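Local coordinates for protein endonuclease 8-like L720 (Acanthamoeba polyphaga mimivirus, PDB 4MB7) that belongs to the formamidopyrimidine-DNA glycosylase/endonuclease VIII family, pairing an N-terminal strand-rich domain with an H2TH domain and a zinc-binding site, at residues 1-13 with 219-231. Numbering follows the deposited sequence.
Sequences VEAPRIRITYEKI and IDLLYESYKFRES. With SO4 (sulfate ion), chain C.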
loop_
_atom_site.group_PDB
_atom_site.type_symbol
_atom_site.label_atom_id
_atom_site.label_comp_id
_atom_site.label_asym_id
_atom_site.label_seq_id
_atom_site.Cartn_x
_atom_site.Cartn_y
_atom_site.Cartn_z
ATOM N N VAL A 1 1.246 -7.019 -0.882
ATOM C CA VAL A 1 1.856 -6.045 0.016
ATOM C C VAL A 1 0.851 -4.975 0.437
ATOM O O VAL A 1 0.233 -4.321 -0.403
ATOM C CB VAL A 1 3.087 -5.379 -0.628
ATOM C CG1 VAL A 1 3.636 -4.289 0.277
ATOM C CG2 VAL A 1 4.157 -6.423 -0.924
ATOM N N GLU A 2 0.696 -4.809 1.747
ATOM C CA GLU A 2 -0.268 -3.872 2.310
ATOM C C GLU A 2 0.382 -3.106 3.455
ATOM O O GLU A 2 1.514 -3.396 3.835
ATOM C CB GLU A 2 -1.481 -4.636 2.839
ATOM C CG GLU A 2 -1.108 -5.659 3.902
ATOM C CD GLU A 2 -2.305 -6.239 4.625
ATOM O OE1 GLU A 2 -3.450 -5.930 4.240
ATOM O OE2 GLU A 2 -2.097 -7.007 5.588
ATOM N N ALA A 3 -0.335 -2.129 4.005
ATOM C CA ALA A 3 0.157 -1.385 5.160
ATOM C C ALA A 3 0.456 -2.345 6.315
ATOM O O ALA A 3 -0.242 -3.342 6.485
ATOM C CB ALA A 3 -0.859 -0.333 5.582
ATOM N N PRO A 4 1.499 -2.052 7.108
ATOM C CA PRO A 4 2.387 -0.893 6.996
ATOM C C PRO A 4 3.683 -1.209 6.247
ATOM O O PRO A 4 4.674 -0.512 6.451
ATOM C CB PRO A 4 2.711 -0.593 8.456
ATOM C CG PRO A 4 2.780 -1.961 9.077
ATOM C CD PRO A 4 1.769 -2.818 8.337
ATOM N N ARG A 5 3.674 -2.237 5.402
ATOM C CA ARG A 5 4.876 -2.630 4.665
ATOM C C ARG A 5 5.335 -1.549 3.681
ATOM O O ARG A 5 6.530 -1.407 3.419
ATOM C CB ARG A 5 4.653 -3.960 3.939
ATOM C CG ARG A 5 5.855 -4.468 3.152
ATOM C CD ARG A 5 7.106 -4.561 4.017
ATOM N NE ARG A 5 6.878 -5.315 5.246
ATOM C CZ ARG A 5 7.844 -5.706 6.073
ATOM N NH1 ARG A 5 9.110 -5.422 5.799
ATOM N NH2 ARG A 5 7.543 -6.388 7.170
ATOM N N ILE A 6 4.387 -0.789 3.143
ATOM C CA ILE A 6 4.726 0.304 2.236
ATOM C C ILE A 6 5.497 1.396 2.981
ATOM O O ILE A 6 6.524 1.879 2.501
ATOM C CB ILE A 6 3.477 0.903 1.555
ATOM C CG1 ILE A 6 2.829 -0.122 0.624
ATOM C CG2 ILE A 6 3.843 2.144 0.764
ATOM C CD1 ILE A 6 1.673 -0.861 1.241
ATOM N N ARG A 7 4.999 1.772 4.157
ATOM C CA ARG A 7 5.686 2.741 5.006
ATOM C C ARG A 7 7.077 2.252 5.388
ATOM O O ARG A 7 8.049 3.011 5.348
ATOM C CB ARG A 7 4.878 3.024 6.275
ATOM C CG ARG A 7 5.660 3.805 7.323
ATOM C CD ARG A 7 4.799 4.162 8.521
ATOM N NE ARG A 7 5.607 4.610 9.651
ATOM C CZ ARG A 7 5.186 5.460 10.583
ATOM N NH1 ARG A 7 3.964 5.969 10.517
ATOM N NH2 ARG A 7 5.992 5.806 11.577
ATOM N N ILE A 8 7.163 0.978 5.756
ATOM C CA ILE A 8 8.431 0.360 6.134
ATOM C C ILE A 8 9.450 0.433 4.998
ATOM O O ILE A 8 10.617 0.764 5.216
ATOM C CB ILE A 8 8.223 -1.107 6.573
ATOM C CG1 ILE A 8 7.465 -1.155 7.903
ATOM C CG2 ILE A 8 9.555 -1.833 6.691
ATOM C CD1 ILE A 8 6.996 -2.543 8.297
ATOM N N THR A 9 8.998 0.129 3.785
ATOM C CA THR A 9 9.855 0.205 2.606
ATOM C C THR A 9 10.310 1.641 2.383
ATOM O O THR A 9 11.485 1.897 2.118
ATOM C CB THR A 9 9.124 -0.302 1.350
ATOM O OG1 THR A 9 8.723 -1.662 1.547
ATOM C CG2 THR A 9 10.032 -0.220 0.122
ATOM N N TYR A 10 9.369 2.571 2.507
ATOM C CA TYR A 10 9.655 3.997 2.391
ATOM C C TYR A 10 10.714 4.459 3.392
ATOM O O TYR A 10 11.651 5.173 3.031
ATOM C CB TYR A 10 8.362 4.802 2.567
ATOM C CG TYR A 10 8.570 6.244 2.972
ATOM C CD1 TYR A 10 9.006 7.188 2.053
ATOM C CD2 TYR A 10 8.307 6.664 4.271
ATOM C CE1 TYR A 10 9.192 8.510 2.420
ATOM C CE2 TYR A 10 8.488 7.982 4.647
ATOM C CZ TYR A 10 8.930 8.900 3.718
ATOM O OH TYR A 10 9.110 10.213 4.086
ATOM N N GLU A 11 10.568 4.043 4.645
ATOM C CA GLU A 11 11.512 4.433 5.688
ATOM C C GLU A 11 12.908 3.864 5.441
ATOM O O GLU A 11 13.906 4.459 5.841
ATOM C CB GLU A 11 10.995 4.014 7.069
ATOM C CG GLU A 11 9.745 4.772 7.508
ATOM C CD GLU A 11 9.188 4.274 8.829
ATOM O OE1 GLU A 11 9.512 3.135 9.223
ATOM O OE2 GLU A 11 8.427 5.026 9.475
ATOM N N LYS A 12 12.972 2.720 4.766
ATOM C CA LYS A 12 14.250 2.071 4.485
ATOM C C LYS A 12 15.029 2.722 3.343
ATOM O O LYS A 12 16.256 2.672 3.323
ATOM C CB LYS A 12 14.050 0.583 4.182
ATOM C CG LYS A 12 13.782 -0.283 5.404
ATOM C CD LYS A 12 13.591 -1.740 5.008
ATOM C CE LYS A 12 13.322 -2.620 6.219
ATOM N NZ LYS A 12 13.110 -4.042 5.830
ATOM N N ILE A 13 14.326 3.331 2.394
ATOM C CA ILE A 13 14.984 3.824 1.184
ATOM C C ILE A 13 15.035 5.346 1.058
ATOM O O ILE A 13 15.730 5.873 0.189
ATOM C CB ILE A 13 14.320 3.252 -0.087
ATOM C CG1 ILE A 13 12.903 3.808 -0.238
ATOM C CG2 ILE A 13 14.303 1.732 -0.044
ATOM C CD1 ILE A 13 12.090 3.122 -1.314
ATOM N N ILE A 219 -2.576 -2.544 12.192
ATOM C CA ILE A 219 -1.466 -1.897 11.500
ATOM C C ILE A 219 -0.369 -1.517 12.493
ATOM O O ILE A 219 0.820 -1.701 12.220
ATOM C CB ILE A 219 -1.934 -0.655 10.716
ATOM C CG1 ILE A 219 -2.797 -1.077 9.527
ATOM C CG2 ILE A 219 -0.740 0.165 10.234
ATOM C CD1 ILE A 219 -3.468 0.080 8.816
ATOM N N ASP A 220 -0.776 -1.001 13.650
ATOM C CA ASP A 220 0.163 -0.669 14.720
ATOM C C ASP A 220 0.919 -1.905 15.199
ATOM O O ASP A 220 2.127 -1.851 15.434
ATOM C CB ASP A 220 -0.568 -0.035 15.906
ATOM C CG ASP A 220 -1.061 1.367 15.613
ATOM O OD1 ASP A 220 -0.539 2.010 14.677
ATOM O OD2 ASP A 220 -1.972 1.827 16.334
ATOM N N LEU A 221 0.197 -3.011 15.353
ATOM C CA LEU A 221 0.792 -4.267 15.796
ATOM C C LEU A 221 1.795 -4.795 14.775
ATOM O O LEU A 221 2.875 -5.252 15.138
ATOM C CB LEU A 221 -0.290 -5.318 16.055
ATOM C CG LEU A 221 -1.176 -5.115 17.287
ATOM C CD1 LEU A 221 -2.275 -6.168 17.333
ATOM C CD2 LEU A 221 -0.341 -5.158 18.555
ATOM N N LEU A 222 1.426 -4.733 13.499
ATOM C CA LEU A 222 2.318 -5.156 12.427
ATOM C C LEU A 222 3.573 -4.294 12.387
ATOM O O LEU A 222 4.672 -4.797 12.159
ATOM C CB LEU A 222 1.601 -5.108 11.077
ATOM C CG LEU A 222 0.601 -6.233 10.806
ATOM C CD1 LEU A 222 -0.289 -5.883 9.629
ATOM C CD2 LEU A 222 1.336 -7.539 10.548
ATOM N N TYR A 223 3.411 -2.996 12.618
ATOM C CA TYR A 223 4.552 -2.089 12.618
ATOM C C TYR A 223 5.447 -2.333 13.827
ATOM O O TYR A 223 6.672 -2.296 13.723
ATOM C CB TYR A 223 4.098 -0.630 12.579
ATOM C CG TYR A 223 5.239 0.342 12.389
ATOM C CD1 TYR A 223 5.861 0.477 11.154
ATOM C CD2 TYR A 223 5.697 1.120 13.443
ATOM C CE1 TYR A 223 6.909 1.363 10.974
ATOM C CE2 TYR A 223 6.742 2.008 13.272
ATOM C CZ TYR A 223 7.343 2.125 12.037
ATOM O OH TYR A 223 8.383 3.008 11.862
ATOM N N GLU A 224 4.824 -2.585 14.974
ATOM C CA GLU A 224 5.560 -2.873 16.199
ATOM C C GLU A 224 6.342 -4.178 16.071
ATOM O O GLU A 224 7.446 -4.302 16.599
ATOM C CB GLU A 224 4.605 -2.936 17.398
ATOM C CG GLU A 224 5.284 -3.188 18.741
ATOM C CD GLU A 224 6.043 -1.979 19.267
ATOM O OE1 GLU A 224 6.022 -0.915 18.612
ATOM O OE2 GLU A 224 6.659 -2.094 20.346
ATOM N N SER A 225 5.763 -5.142 15.363
ATOM C CA SER A 225 6.423 -6.420 15.127
ATOM C C SER A 225 7.695 -6.222 14.311
ATOM O O SER A 225 8.698 -6.900 14.530
ATOM C CB SER A 225 5.482 -7.388 14.408
ATOM O OG SER A 225 5.224 -6.958 13.084
ATOM N N TYR A 226 7.642 -5.283 13.370
ATOM C CA TYR A 226 8.800 -4.929 12.559
ATOM C C TYR A 226 9.880 -4.260 13.400
ATOM O O TYR A 226 11.069 -4.540 13.239
ATOM C CB TYR A 226 8.385 -4.010 11.407
ATOM C CG TYR A 226 9.524 -3.200 10.828
ATOM C CD1 TYR A 226 10.459 -3.786 9.984
ATOM C CD2 TYR A 226 9.662 -1.848 11.119
ATOM C CE1 TYR A 226 11.501 -3.049 9.451
ATOM C CE2 TYR A 226 10.700 -1.104 10.592
ATOM C CZ TYR A 226 11.617 -1.710 9.758
ATOM O OH TYR A 226 12.652 -0.974 9.229
ATOM N N LYS A 227 9.457 -3.368 14.293
ATOM C CA LYS A 227 10.383 -2.667 15.177
ATOM C C LYS A 227 11.109 -3.643 16.100
ATOM O O LYS A 227 12.271 -3.434 16.450
ATOM C CB LYS A 227 9.647 -1.609 16.000
ATOM C CG LYS A 227 9.083 -0.465 15.175
ATOM C CD LYS A 227 10.189 0.276 14.440
ATOM N N PHE A 228 10.414 -4.706 16.492
ATOM C CA PHE A 228 11.010 -5.752 17.316
ATOM C C PHE A 228 12.061 -6.538 16.540
ATOM O O PHE A 228 13.170 -6.758 17.028
ATOM C CB PHE A 228 9.930 -6.701 17.839
ATOM C CG PHE A 228 9.412 -6.337 19.199
ATOM C CD1 PHE A 228 8.740 -5.144 19.405
ATOM C CD2 PHE A 228 9.595 -7.190 20.273
ATOM C CE1 PHE A 228 8.263 -4.808 20.658
ATOM C CE2 PHE A 228 9.121 -6.861 21.528
ATOM C CZ PHE A 228 8.454 -5.668 21.721
ATOM N N ARG A 229 11.711 -6.933 15.329
ATOM C CA ARG A 229 12.599 -7.703 14.482
ATOM C C ARG A 229 13.865 -6.920 14.193
ATOM O O ARG A 229 14.941 -7.483 14.146
ATOM C CB ARG A 229 11.902 -8.067 13.178
ATOM C CG ARG A 229 10.784 -9.068 13.365
ATOM C CD ARG A 229 10.321 -9.648 12.048
ATOM N NE ARG A 229 9.754 -8.647 11.155
ATOM C CZ ARG A 229 8.484 -8.247 11.166
ATOM N NH1 ARG A 229 7.625 -8.755 12.037
ATOM N NH2 ARG A 229 8.079 -7.336 10.296
ATOM N N GLU A 230 13.719 -5.625 14.017
ATOM C CA GLU A 230 14.850 -4.797 13.678
ATOM C C GLU A 230 15.890 -4.812 14.777
ATOM O O GLU A 230 17.067 -4.668 14.520
ATOM C CB GLU A 230 14.421 -3.382 13.297
ATOM C CG GLU A 230 13.578 -3.288 12.024
ATOM C CD GLU A 230 14.246 -3.853 10.772
ATOM O OE1 GLU A 230 15.461 -3.643 10.593
ATOM O OE2 GLU A 230 13.566 -4.508 9.968
ATOM N N SER A 231 15.440 -4.948 16.011
ATOM C CA SER A 231 16.344 -4.952 17.156
ATOM C C SER A 231 16.666 -6.373 17.623
ATOM O O SER A 231 17.182 -6.571 18.722
ATOM C CB SER A 231 15.769 -4.123 18.307
ATOM O OG SER A 231 14.525 -4.642 18.741
HETATM S S SO4 C . 11.600 -7.422 8.180
HETATM O O1 SO4 C . 12.376 -7.391 9.434
HETATM O O2 SO4 C . 12.128 -8.510 7.339
HETATM O O3 SO4 C . 10.188 -7.703 8.510
HETATM O O4 SO4 C . 11.746 -6.143 7.469
HETATM O O HOH W 1 11.717 2.034 9.920
#
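In the two-domain fold of the formamidopyrimidine-DNA glycosylase/endonuclease VIII family, Pro4, Ile8 and Glu11, on helix 5-13 and the residue before it, meet Leu222, Tyr223 and Tyr226 on the end of helix 205-230, which belongs largely to the H2TH region. The axes of helices 5-13 and 219-230 approach to 10.7 Å at an angle of 38°, and Pro4, Ile8 and the two tyrosines pack between them. Pro4, which follows a cis peptide bond and occupies the N-cap position of its helix, wedges against the second helix: its CD lies 3.6 Å from CB of Leu222, and its CG touches Tyr223. One turn further on, Ile8 lies over a face of the Tyr226 ring, with CG2 3.8 Å from the centroid and 20° off the normal, a CH-pi contact.

With CG anti to N (chi1 -172°), the Tyr223 ring is sent across to the side chains of helix 5-13, where its OH donates to Glu11 OE1 at 2.9 Å, meeting the syn lone pair while the carboxylate stands steeply to the ring. The other oxygen, OE2, accepts Arg7 NE at 2.9 Å from above the carboxylate plane, a salt bridge that probably helps to hold the Glu11 carboxylate. Arg7 also makes an off-centre cation-pi contact, its CZ 4.7 Å from the centroid of the Tyr223 ring, and its NH1 hydrogen-bonds Ser142 O. A water links Glu11 OE1 to Tyr226 OH.

A sulfate, probably from the crystallisation liquor, is bound by Arg5, Lys12 and Arg229. Lys12 NZ donates to sulfate O4 at 3.0 Å, while O3 takes hydrogen bonds from Arg5 NH2 and from both NE and NH2 of Arg229, each of the latter pair at 2.8 Å.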